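Local coordinates for protein TlmII (PDB 4HVM) that probably takes part in the biosynthesis of the antibiotic tallysomycin, resembling the condensation domains of nonribosomal peptide synthetases, at residues 62-67 and 170-175; 104-109 and 137-142; 428-433 and 445-450. One frame throughout, in Å; residues are numbered along the deposited sequence.

Contact 1 (62-67 and 170-175)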
loop_
_atom_site.group_PDB
_atom_site.type_symbol
_atom_site.label_atom_id
_atom_site.label_comp_id
_atom_site.label_asym_id
_atom_site.label_seq_id
_atom_site.Cartn_x
_atom_site.Cartn_y
_atom_site.Cartn_z
ATOM N N ALA A 62 -2.636 -1.460 -24.062
ATOM C CA ALA A 62 -2.536 -2.899 -23.849
ATOM C C ALA A 62 -3.228 -3.359 -22.569
ATOM O O ALA A 62 -3.610 -4.521 -22.452
ATOM C CB ALA A 62 -1.079 -3.333 -23.845
ATOM N N PHE A 63 -3.376 -2.448 -21.612
ATOM C CA PHE A 63 -4.030 -2.765 -20.346
ATOM C C PHE A 63 -5.345 -2.009 -20.194
ATOM O O PHE A 63 -5.371 -0.914 -19.636
ATOM C CB PHE A 63 -3.120 -2.421 -19.165
ATOM C CG PHE A 63 -1.937 -3.333 -19.017
ATOM C CD1 PHE A 63 -2.100 -4.640 -18.586
ATOM C CD2 PHE A 63 -0.658 -2.874 -19.282
ATOM C CE1 PHE A 63 -1.010 -5.475 -18.438
ATOM C CE2 PHE A 63 0.435 -3.703 -19.135
ATOM C CZ PHE A 63 0.261 -5.005 -18.713
ATOM N N PRO A 64 -6.448 -2.601 -20.673
ATOM C CA PRO A 64 -7.772 -1.965 -20.590
ATOM C C PRO A 64 -8.198 -1.621 -19.166
ATOM O O PRO A 64 -9.091 -0.789 -18.985
ATOM C CB PRO A 64 -8.711 -3.018 -21.189
ATOM C CG PRO A 64 -7.931 -4.310 -21.151
ATOM C CD PRO A 64 -6.504 -3.914 -21.334
ATOM N N LEU A 65 -7.564 -2.241 -18.175
ATOM C CA LEU A 65 -7.870 -1.946 -16.781
ATOM C C LEU A 65 -7.520 -0.503 -16.438
ATOM O O LEU A 65 -8.204 0.143 -15.646
ATOM C CB LEU A 65 -7.118 -2.899 -15.849
ATOM C CG LEU A 65 -7.231 -2.586 -14.355
ATOM C CD1 LEU A 65 -8.669 -2.714 -13.885
ATOM C CD2 LEU A 65 -6.317 -3.475 -13.538
ATOM N N LEU A 66 -6.448 -0.002 -17.037
ATOM C CA LEU A 66 -6.002 1.358 -16.778
ATOM C C LEU A 66 -7.011 2.380 -17.297
ATOM O O LEU A 66 -7.066 3.510 -16.814
ATOM C CB LEU A 66 -4.637 1.597 -17.416
ATOM C CG LEU A 66 -3.528 0.631 -17.008
ATOM C CD1 LEU A 66 -2.234 0.971 -17.729
ATOM C CD2 LEU A 66 -3.323 0.648 -15.504
ATOM N N ARG A 67 -7.804 1.974 -18.283
ATOM C CA ARG A 67 -8.796 2.854 -18.887
ATOM C C ARG A 67 -10.190 2.575 -18.336
ATOM O O ARG A 67 -11.186 2.729 -19.043
ATOM C CB ARG A 67 -8.791 2.681 -20.408
ATOM C CG ARG A 67 -7.512 3.154 -21.078
ATOM C CD ARG A 67 -7.513 2.875 -22.574
ATOM N NE ARG A 67 -7.173 1.488 -22.880
ATOM C CZ ARG A 67 -8.014 0.607 -23.415
ATOM N NH1 ARG A 67 -9.255 0.965 -23.714
ATOM N NH2 ARG A 67 -7.611 -0.631 -23.659
ATOM N N TYR A 170 2.004 -10.819 -19.276
ATOM C CA TYR A 170 1.162 -10.436 -18.150
ATOM C C TYR A 170 -0.190 -11.135 -18.227
ATOM O O TYR A 170 -0.640 -11.529 -19.303
ATOM C CB TYR A 170 0.956 -8.917 -18.120
ATOM C CG TYR A 170 2.236 -8.111 -18.044
ATOM C CD1 TYR A 170 2.932 -7.770 -19.197
ATOM C CD2 TYR A 170 2.745 -7.686 -16.819
ATOM C CE1 TYR A 170 4.100 -7.037 -19.136
ATOM C CE2 TYR A 170 3.916 -6.950 -16.749
ATOM C CZ TYR A 170 4.588 -6.628 -17.911
ATOM O OH TYR A 170 5.751 -5.897 -17.846
ATOM N N ARG A 171 -0.837 -11.277 -17.076
ATOM C CA ARG A 171 -2.155 -11.894 -17.003
ATOM C C ARG A 171 -3.213 -10.820 -16.777
ATOM O O ARG A 171 -3.126 -10.054 -15.818
ATOM C CB ARG A 171 -2.195 -12.910 -15.864
ATOM C CG ARG A 171 -3.472 -13.727 -15.795
ATOM C CD ARG A 171 -3.438 -14.666 -14.602
ATOM N NE ARG A 171 -4.610 -15.533 -14.536
ATOM C CZ ARG A 171 -4.926 -16.282 -13.485
ATOM N NH1 ARG A 171 -4.162 -16.265 -12.399
ATOM N NH2 ARG A 171 -6.010 -17.044 -13.517
ATOM N N ASP A 172 -4.207 -10.769 -17.661
ATOM C CA ASP A 172 -5.263 -9.761 -17.579
ATOM C C ASP A 172 -6.082 -9.937 -16.301
ATOM O O ASP A 172 -6.375 -11.059 -15.886
ATOM C CB ASP A 172 -6.165 -9.830 -18.819
ATOM C CG ASP A 172 -6.969 -8.554 -19.039
ATOM O OD1 ASP A 172 -7.400 -7.926 -18.046
ATOM O OD2 ASP A 172 -7.173 -8.180 -20.214
ATOM N N PHE A 173 -6.440 -8.816 -15.680
ATOM C CA PHE A 173 -7.204 -8.827 -14.439
ATOM C C PHE A 173 -8.599 -9.403 -14.638
ATOM O O PHE A 173 -9.224 -9.873 -13.690
ATOM C CB PHE A 173 -7.301 -7.413 -13.862
ATOM C CG PHE A 173 -8.138 -7.323 -12.618
ATOM C CD1 PHE A 173 -7.643 -7.769 -11.407
ATOM C CD2 PHE A 173 -9.418 -6.792 -12.660
ATOM C CE1 PHE A 173 -8.405 -7.690 -10.260
ATOM C CE2 PHE A 173 -10.186 -6.710 -11.515
ATOM C CZ PHE A 173 -9.678 -7.159 -10.313
ATOM N N ALA A 174 -9.077 -9.365 -15.875
ATOM C CA ALA A 174 -10.398 -9.879 -16.210
ATOM C C ALA A 174 -10.545 -11.358 -15.843
ATOM O O ALA A 174 -11.640 -11.827 -15.526
ATOM C CB ALA A 174 -10.674 -9.669 -17.686
ATOM N N GLU A 175 -9.435 -12.086 -15.880
ATOM C CA GLU A 175 -9.449 -13.514 -15.580
ATOM C C GLU A 175 -9.660 -13.791 -14.093
ATOM O O GLU A 175 -10.103 -14.877 -13.718
ATOM C CB GLU A 175 -8.153 -14.179 -16.049
ATOM C CG GLU A 175 -7.878 -14.055 -17.540
ATOM C CD GLU A 175 -6.627 -14.805 -17.967
ATOM O OE1 GLU A 175 -6.028 -15.500 -17.117
ATOM O OE2 GLU A 175 -6.246 -14.697 -19.153
#

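Contact 2 (104-109 and 137-142)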
loop_
_atom_site.group_PDB
_atom_site.type_symbol
_atom_site.label_atom_id
_atom_site.label_comp_id
_atom_site.label_asym_id
_atom_site.label_seq_id
_atom_site.Cartn_x
_atom_site.Cartn_y
_atom_site.Cartn_z
ATOM N N GLU A 104 6.587 17.450 -5.748
ATOM C CA GLU A 104 5.468 18.346 -5.508
ATOM C C GLU A 104 4.461 18.263 -6.650
ATOM O O GLU A 104 3.270 18.484 -6.452
ATOM C CB GLU A 104 5.965 19.785 -5.337
ATOM C CG GLU A 104 6.847 20.004 -4.113
ATOM C CD GLU A 104 7.728 21.239 -4.238
ATOM O OE1 GLU A 104 7.740 21.860 -5.322
ATOM O OE2 GLU A 104 8.410 21.588 -3.251
ATOM N N LEU A 105 4.941 17.939 -7.845
ATOM C CA LEU A 105 4.065 17.817 -9.006
ATOM C C LEU A 105 3.150 16.601 -8.879
ATOM O O LEU A 105 1.934 16.704 -9.039
ATOM C CB LEU A 105 4.897 17.720 -10.288
ATOM C CG LEU A 105 4.175 17.666 -11.638
ATOM C CD1 LEU A 105 4.984 18.404 -12.689
ATOM C CD2 LEU A 105 3.946 16.230 -12.072
ATOM N N LEU A 106 3.748 15.447 -8.607
ATOM C CA LEU A 106 2.999 14.202 -8.491
ATOM C C LEU A 106 2.035 14.232 -7.308
ATOM O O LEU A 106 0.909 13.742 -7.401
ATOM C CB LEU A 106 3.956 13.017 -8.373
ATOM C CG LEU A 106 4.830 12.777 -9.602
ATOM C CD1 LEU A 106 5.799 11.641 -9.357
ATOM C CD2 LEU A 106 3.957 12.481 -10.808
ATOM N N ARG A 107 2.485 14.809 -6.197
ATOM C CA ARG A 107 1.632 14.993 -5.030
ATOM C C ARG A 107 0.427 15.860 -5.370
ATOM O O ARG A 107 -0.693 15.575 -4.945
ATOM C CB ARG A 107 2.410 15.643 -3.886
ATOM C CG ARG A 107 3.300 14.701 -3.099
ATOM C CD ARG A 107 4.047 15.459 -2.009
ATOM N NE ARG A 107 4.854 14.578 -1.170
ATOM C CZ ARG A 107 5.569 14.989 -0.128
ATOM N NH1 ARG A 107 5.580 16.272 0.202
ATOM N NH2 ARG A 107 6.272 14.118 0.583
ATOM N N ALA A 108 0.665 16.920 -6.137
ATOM C CA ALA A 108 -0.396 17.848 -6.506
ATOM C C ALA A 108 -1.436 17.186 -7.396
ATOM O O ALA A 108 -2.638 17.368 -7.201
ATOM C CB ALA A 108 0.187 19.071 -7.195
ATOM N N ASP A 109 -0.970 16.409 -8.370
ATOM C CA ASP A 109 -1.871 15.703 -9.269
ATOM C C ASP A 109 -2.606 14.595 -8.525
ATOM O O ASP A 109 -3.721 14.223 -8.888
ATOM C CB ASP A 109 -1.104 15.119 -10.455
ATOM C CG ASP A 109 -2.022 14.522 -11.505
ATOM O OD1 ASP A 109 -2.560 15.284 -12.336
ATOM O OD2 ASP A 109 -2.211 13.288 -11.501
ATOM N N GLY A 137 6.259 8.910 -13.873
ATOM C CA GLY A 137 5.459 8.722 -12.678
ATOM C C GLY A 137 4.057 8.230 -12.970
ATOM O O GLY A 137 3.525 8.451 -14.057
ATOM N N VAL A 138 3.460 7.556 -11.995
ATOM C CA VAL A 138 2.080 7.104 -12.116
ATOM C C VAL A 138 1.253 7.593 -10.931
ATOM O O VAL A 138 1.676 7.504 -9.777
ATOM C CB VAL A 138 1.982 5.561 -12.245
ATOM C CG1 VAL A 138 2.643 4.866 -11.060
ATOM C CG2 VAL A 138 0.535 5.123 -12.385
ATOM N N VAL A 139 0.081 8.137 -11.231
ATOM C CA VAL A 139 -0.861 8.555 -10.202
ATOM C C VAL A 139 -2.154 7.778 -10.400
ATOM O O VAL A 139 -2.889 8.025 -11.355
ATOM C CB VAL A 139 -1.146 10.057 -10.285
ATOM C CG1 VAL A 139 -2.135 10.468 -9.208
ATOM C CG2 VAL A 139 0.147 10.845 -10.158
ATOM N N ALA A 140 -2.437 6.840 -9.503
ATOM C CA ALA A 140 -3.515 5.892 -9.757
ATOM C C ALA A 140 -4.483 5.670 -8.602
ATOM O O ALA A 140 -4.107 5.713 -7.433
ATOM C CB ALA A 140 -2.936 4.560 -10.212
ATOM N N HIS A 141 -5.737 5.421 -8.963
ATOM C CA HIS A 141 -6.771 5.039 -8.012
ATOM C C HIS A 141 -6.452 3.640 -7.493
ATOM O O HIS A 141 -6.080 2.756 -8.268
ATOM C CB HIS A 141 -8.125 5.045 -8.720
ATOM C CG HIS A 141 -9.300 5.068 -7.796
ATOM N ND1 HIS A 141 -9.683 3.975 -7.049
ATOM C CD2 HIS A 141 -10.190 6.049 -7.513
ATOM C CE1 HIS A 141 -10.753 4.284 -6.340
ATOM N NE2 HIS A 141 -11.081 5.536 -6.602
ATOM N N GLN A 142 -6.596 3.440 -6.187
ATOM C CA GLN A 142 -6.197 2.182 -5.557
ATOM C C GLN A 142 -7.096 1.002 -5.929
ATOM O O GLN A 142 -6.749 -0.150 -5.674
ATOM C CB GLN A 142 -6.143 2.330 -4.035
ATOM C CG GLN A 142 -7.500 2.552 -3.390
ATOM C CD GLN A 142 -7.489 2.277 -1.900
ATOM O OE1 GLN A 142 -7.127 3.140 -1.100
ATOM N NE2 GLN A 142 -7.888 1.068 -1.520
#

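Contact 3 (428-433 and 445-450)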
loop_
_atom_site.group_PDB
_atom_site.type_symbol
_atom_site.label_atom_id
_atom_site.label_comp_id
_atom_site.label_asym_id
_atom_site.label_seq_id
_atom_site.Cartn_x
_atom_site.Cartn_y
_atom_site.Cartn_z
HETATM N N MSE A 428 16.798 2.759 3.137
HETATM C CA MSE A 428 15.367 2.651 3.379
HETATM C C MSE A 428 14.970 3.707 4.399
HETATM O O MSE A 428 15.679 3.925 5.383
HETATM C CB MSE A 428 15.018 1.259 3.908
HETATM C CG MSE A 428 15.278 0.140 2.918
HETATM SE SE MSE A 428 14.085 0.258 1.380
HETATM C CE MSE A 428 12.601 -0.842 2.008
ATOM N N VAL A 429 13.847 4.373 4.161
ATOM C CA VAL A 429 13.368 5.391 5.086
ATOM C C VAL A 429 12.047 4.976 5.715
ATOM O O VAL A 429 11.072 4.710 5.014
ATOM C CB VAL A 429 13.206 6.755 4.395
ATOM C CG1 VAL A 429 12.599 7.773 5.350
ATOM C CG2 VAL A 429 14.542 7.240 3.883
ATOM N N ILE A 430 12.027 4.914 7.041
ATOM C CA ILE A 430 10.811 4.599 7.778
ATOM C C ILE A 430 10.000 5.864 8.056
ATOM O O ILE A 430 10.438 6.743 8.795
ATOM C CB ILE A 430 11.135 3.898 9.108
ATOM C CG1 ILE A 430 11.881 2.590 8.848
ATOM C CG2 ILE A 430 9.866 3.637 9.889
ATOM C CD1 ILE A 430 12.285 1.853 10.110
ATOM N N VAL A 431 8.820 5.960 7.452
ATOM C CA VAL A 431 7.967 7.126 7.647
ATOM C C VAL A 431 6.877 6.839 8.676
ATOM O O VAL A 431 6.047 5.950 8.484
ATOM C CB VAL A 431 7.322 7.589 6.331
ATOM C CG1 VAL A 431 6.523 8.855 6.560
ATOM C CG2 VAL A 431 8.382 7.814 5.267
ATOM N N LEU A 432 6.884 7.599 9.767
ATOM C CA LEU A 432 5.964 7.360 10.878
ATOM C C LEU A 432 4.914 8.453 10.986
ATOM O O LEU A 432 5.244 9.636 11.038
ATOM C CB LEU A 432 6.731 7.263 12.197
ATOM C CG LEU A 432 5.896 7.202 13.475
ATOM C CD1 LEU A 432 5.144 5.885 13.565
ATOM C CD2 LEU A 432 6.774 7.409 14.701
ATOM N N ASP A 433 3.648 8.048 11.028
ATOM C CA ASP A 433 2.540 8.980 11.205
ATOM C C ASP A 433 1.833 8.685 12.524
ATOM O O ASP A 433 1.207 7.639 12.678
ATOM C CB ASP A 433 1.556 8.869 10.038
ATOM C CG ASP A 433 2.172 9.285 8.714
ATOM O OD1 ASP A 433 2.873 10.319 8.678
ATOM O OD2 ASP A 433 1.970 8.569 7.712
ATOM N N ALA A 445 10.400 9.329 19.786
ATOM C CA ALA A 445 10.963 8.416 20.772
ATOM C C ALA A 445 10.758 6.977 20.318
ATOM O O ALA A 445 11.465 6.067 20.755
ATOM C CB ALA A 445 10.314 8.640 22.126
ATOM N N LEU A 446 9.778 6.784 19.441
ATOM C CA LEU A 446 9.513 5.485 18.845
ATOM C C LEU A 446 10.617 5.146 17.851
ATOM O O LEU A 446 11.101 4.016 17.808
ATOM C CB LEU A 446 8.150 5.497 18.149
ATOM C CG LEU A 446 7.513 4.175 17.714
ATOM C CD1 LEU A 446 6.003 4.329 17.648
ATOM C CD2 LEU A 446 8.044 3.702 16.372
ATOM N N LEU A 447 11.014 6.130 17.053
ATOM C CA LEU A 447 12.020 5.903 16.021
ATOM C C LEU A 447 13.425 5.691 16.580
ATOM O O LEU A 447 14.232 4.979 15.983
ATOM C CB LEU A 447 12.019 7.038 14.996
ATOM C CG LEU A 447 10.772 7.112 14.113
ATOM C CD1 LEU A 447 10.976 8.106 12.986
ATOM C CD2 LEU A 447 10.412 5.743 13.563
ATOM N N ASP A 448 13.715 6.310 17.720
ATOM C CA ASP A 448 14.979 6.073 18.405
ATOM C C ASP A 448 14.969 4.679 19.016
ATOM O O ASP A 448 16.016 4.046 19.159
ATOM C CB ASP A 448 15.224 7.122 19.491
ATOM C CG ASP A 448 15.564 8.487 18.921
ATOM O OD1 ASP A 448 16.648 8.629 18.313
ATOM O OD2 ASP A 448 14.756 9.424 19.099
ATOM N N GLY A 449 13.778 4.208 19.376
ATOM C CA GLY A 449 13.612 2.874 19.924
ATOM C C GLY A 449 13.787 1.794 18.873
ATOM O O GLY A 449 14.484 0.804 19.098
ATOM N N LEU A 450 13.150 1.985 17.722
ATOM C CA LEU A 450 13.281 1.053 16.610
ATOM C C LEU A 450 14.721 0.984 16.121
ATOM O O LEU A 450 15.221 -0.094 15.803
ATOM C CB LEU A 450 12.374 1.459 15.449
ATOM C CG LEU A 450 10.864 1.307 15.608
ATOM C CD1 LEU A 450 10.159 1.595 14.291
ATOM C CD2 LEU A 450 10.514 -0.080 16.106
#

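Contact 1 (62-67 and 170-175)
Phe63 and Tyr170 make the tight part of this contact, an edge-to-face (T-shaped) pair. The Phe63 edge points at one face of the tyrosine, with planes at 82° and CZ of Phe63 3.7 Å from CG of Tyr170. Phe63 has its CG anti to the carbonyl carbon (chi1 -71°), which carries the ring across to the other segment. Tyrosine suits its place because its ring receives the phenylalanine while OH bonds Gln159 at the far end. Next to this pair, Leu65 brings CD2 to 4.1 Å from CB of Phe173, one more buried apolar touch.

The partly exposed side is looser: Pro64 CG lies 4.1 Å from OD2 of Asp172, a contact without a bond. Asp172 serves its own loop instead, for its OD1 accepts from the backbone N of Ala174 (3.1 Å) in an Asx turn, met from above the carboxylate plane. With alanine in place of Asp172, the backbone N of Ala174 would probably lose its acceptor and the turn be less firmly fixed.

Segment 62-67 links helix 49-62 to strand 68-72, with Leu65 also touching strand 76-80. Segment 170-175 lies in the loop between helices 147-161 and 185-198, and Tyr170 packs on the first of these.

Contact 2 (104-109 and 137-142)
Leu106 and Val139 supply the apolar part of this helix-on-sheet packing. CD2 of Leu106 comes 4.2 Å from CG2 of Val139, and Leu106 CD1 reaches the backbone of the strand at Gly137 CA (4.4 Å). Gly137 has no side chain where a CB would point toward the helix, consistent with the limited space beside the leucine. Branched at CB, valine offers two methyls to the helix, and CG2 also lies near the Leu106 carbonyl O.

The second kind of contact is van der Waals between a carboxylate and hydrocarbon. Asp109, its CG anti to the backbone N (chi1 -173°), sets OD2 3.6 Å from CB of Val139. No hydrogen bond joins the segments, and the buried valine cannot satisfy this oxygen.

Ionic and polar partners do so from outside: OD2 pairs with Arg123 and accepts from His125, while OD1 pairs with Arg112. The two arginines probably stabilise the aspartate's negative charge beside the apolar surface.

Helix 98-110 is the connection of a beta-alpha-beta crossover between the parallel neighbours 87-91 and 122-128. The axes of segments 104-109 and 137-141 run nearly parallel, 18° apart, and Leu106 also touches Ala38 on strand 36-44, the next strand of the sheet.

Contact 3 (428-433 and 445-450)
Leu432 and Leu447 pass side by side, pointing opposite ways, so the contact is made alongside and not end to end. The CD2 methyl of Leu432 lies 4.1 Å from CG of Leu447 and nearly as close to its CD2. It is set there by a CG anti to the backbone N (chi1 172°). Leu447 is extended, and its CG stands anti to the carbonyl carbon (chi1 -68°), which brings CG and CD2 to the Leu432 methyl.

The same methyl of Leu432 also touches Leu446, 4.2 Å from its CB, and so bridges two consecutive residues of the helix. Ile430 reaches that same CD2 methyl of Leu447 with its CG2, at 4.3 Å. One leucine of the helix therefore rests against both inward-facing strand residues, Ile430 and Leu432. These are two apart, as strand alternation requires, and Val431 between them points away from the helix. Branched aliphatic residues suit such a buried interface because the contact is wholly apolar, with no hydrogen bond across it.

Strand 427-434 runs between 216-223 and 417-424 in a mixed sheet, and helix 445-459 lies on one face of it. The axes of segments 428-433 and 445-450 run roughly antiparallel, at 147°. Leu447 continues onto Ser218 and Leu220 of strand 216-223. Helix 241-255 packs beside this helix on the same face, where Met245 touches Ile430 and Trp252 touches Leu446.

Contact 1 opens first along the chain, contact 2 falls wholly within its span, and contact 3 follows near the C-terminus. The centres of contacts 1 and 2 are about 21 Å apart, those of 2 and 3 about 25 Å, and those of 1 and 3, on opposite sides of the chain's centre, about 37 Å. Contacts 1 and 2 lie in the N-terminal, condensation-type part of the chain, where strand 133-141 leads toward helix 147-161, on which Tyr170 packs; contact 3 belongs to a separate mixed sheet. This is consistent with the two-lobed condensation fold. In such domains the HHxxxDG motif begins at the end of the strand corresponding to 133-141; here His141 and Gln142 probably occupy its two histidine positions.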